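Local coordinates for cytosol aminopeptidase (Coxiella burnetii, PDB 3IJ3), which probably removes amino-terminal residues from peptides as a manganese-dependent metalloaminopeptidase of the M17 family, at residues D27-K33 and A151-L155. Residues are numbered along the deposited sequence; the frame is centred on the assembly and turned at random.
Sequences DCYLTEK and AKLFL
Tyr29 lays one face of its ring over Leu155, whose CD2 methyl makes a CH-pi contact 4.1 Å from the ring centroid and 18° off the normal. The opposite face is covered near its rim by Cys28 SG, so the ring is sandwiched, while Leu153 O sits in plane at its edge. Beyond the ring, Tyr29 OH hydrogen-bonds Leu130 O of helix 123-135, and the side chain also packs on Val163 and Leu167 of helix 157-178.

The backbones run parallel, Tyr29 level with Leu153 and Leu30 with Phe154. Leu153 N donates to Cys28 O at 3.0 Å, and Leu30 N reaches Leu153 O at 2.8 Å. Leu155 N closes on Leu30 O at 2.9 Å. The short strand 29-30 thereby forms one margin, within this chain, of the mixed sheet of the M17 N-terminal domain. Strand 151-154 is the next one in, bonded on its far side to strand 111-114.

Lys152 starts toward the 27-33 backbone, and its extended chain crosses Leu30 at about a right angle, with Leu30 CD2 3.9 Å from Lys152 CD. Phe154 has CG anti to its own N (chi1 175°), which sends the ring past the end of strand 29-30 to where the chain bends round it. Thr31 O lies at the ring edge, and Lys33 CB touches Phe154 CZ at 3.7 Å. Phe37 meets the same ring, its plane turned about 25° from that of Phe154.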
# COMPACT_ATOMS: atom_id res chain seq x y z
N ASP A 27 13.99 39.40 25.26
CA ASP A 27 14.60 39.29 26.59
C ASP A 27 15.85 38.38 26.63
O ASP A 27 16.38 38.13 27.71
CB ASP A 27 13.60 38.93 27.67
CG ASP A 27 13.03 37.54 27.53
OD1 ASP A 27 13.49 36.79 26.64
OD2 ASP A 27 12.13 37.21 28.33
N CYS A 28 16.28 37.86 25.48
CA CYS A 28 17.55 37.11 25.42
C CYS A 28 18.73 38.10 25.30
O CYS A 28 19.90 37.71 25.35
CB CYS A 28 17.57 36.14 24.25
SG CYS A 28 17.26 36.92 22.67
N TYR A 29 18.41 39.39 25.11
CA TYR A 29 19.44 40.42 24.95
C TYR A 29 19.47 41.42 26.08
O TYR A 29 18.46 41.66 26.74
CB TYR A 29 19.24 41.21 23.65
CG TYR A 29 19.35 40.41 22.39
CD1 TYR A 29 20.55 39.80 22.03
CD2 TYR A 29 18.28 40.31 21.50
CE1 TYR A 29 20.67 39.07 20.85
CE2 TYR A 29 18.39 39.59 20.32
CZ TYR A 29 19.59 38.96 20.01
OH TYR A 29 19.69 38.28 18.85
N LEU A 30 20.64 42.02 26.27
CA LEU A 30 20.86 43.07 27.24
C LEU A 30 21.16 44.33 26.45
O LEU A 30 21.86 44.27 25.45
CB LEU A 30 22.02 42.73 28.16
CG LEU A 30 21.82 41.49 29.01
CD1 LEU A 30 23.10 41.12 29.72
CD2 LEU A 30 20.69 41.69 29.99
N THR A 31 20.62 45.47 26.88
CA THR A 31 20.85 46.70 26.14
C THR A 31 21.63 47.79 26.88
O THR A 31 22.02 48.77 26.26
CB THR A 31 19.53 47.24 25.54
OG1 THR A 31 18.56 47.37 26.58
CG2 THR A 31 18.99 46.26 24.48
N GLU A 32 21.89 47.62 28.17
CA GLU A 32 22.70 48.60 28.90
C GLU A 32 24.15 48.13 28.91
O GLU A 32 24.47 47.09 29.49
CB GLU A 32 22.22 48.81 30.34
CG GLU A 32 23.12 49.81 31.12
CD GLU A 32 22.64 50.11 32.53
OE1 GLU A 32 21.51 49.71 32.89
OE2 GLU A 32 23.41 50.77 33.28
N LYS A 33 25.04 48.90 28.29
CA LYS A 33 26.45 48.52 28.21
C LYS A 33 27.14 48.55 29.58
O LYS A 33 26.96 49.50 30.35
CB LYS A 33 27.20 49.41 27.22
CG LYS A 33 28.60 48.89 26.90
CD LYS A 33 29.24 49.65 25.76
CE LYS A 33 30.56 49.02 25.35
NZ LYS A 33 31.17 49.74 24.21
N ALA A 151 21.19 32.45 30.01
CA ALA A 151 22.26 33.22 29.42
C ALA A 151 21.65 34.33 28.56
O ALA A 151 20.71 34.08 27.77
CB ALA A 151 23.17 32.34 28.59
N LYS A 152 22.16 35.55 28.72
CA LYS A 152 21.73 36.70 27.92
C LYS A 152 22.95 37.34 27.28
O LYS A 152 24.05 37.24 27.82
CB LYS A 152 20.97 37.71 28.75
CG LYS A 152 19.68 37.14 29.35
CD LYS A 152 18.87 38.27 29.96
CE LYS A 152 17.54 37.79 30.54
NZ LYS A 152 16.74 39.00 30.94
N LEU A 153 22.74 37.97 26.13
CA LEU A 153 23.84 38.57 25.37
C LEU A 153 23.66 40.05 25.16
O LEU A 153 22.56 40.52 24.80
CB LEU A 153 23.92 37.89 23.99
CG LEU A 153 25.13 38.13 23.09
CD1 LEU A 153 26.42 37.56 23.75
CD2 LEU A 153 24.90 37.45 21.71
N PHE A 154 24.74 40.79 25.34
CA PHE A 154 24.70 42.20 25.11
C PHE A 154 24.50 42.49 23.62
O PHE A 154 25.18 41.90 22.77
CB PHE A 154 25.98 42.87 25.60
CG PHE A 154 26.03 44.33 25.27
CD1 PHE A 154 25.10 45.19 25.81
CD2 PHE A 154 27.00 44.84 24.43
CE1 PHE A 154 25.12 46.55 25.51
CE2 PHE A 154 27.03 46.19 24.12
CZ PHE A 154 26.08 47.04 24.66
N LEU A 155 23.57 43.41 23.32
CA LEU A 155 23.31 43.83 21.94
C LEU A 155 23.70 45.31 21.79
O LEU A 155 22.98 46.19 22.27
CB LEU A 155 21.84 43.60 21.58
CG LEU A 155 21.36 44.01 20.19
CD1 LEU A 155 22.18 43.38 19.10
CD2 LEU A 155 19.86 43.63 20.03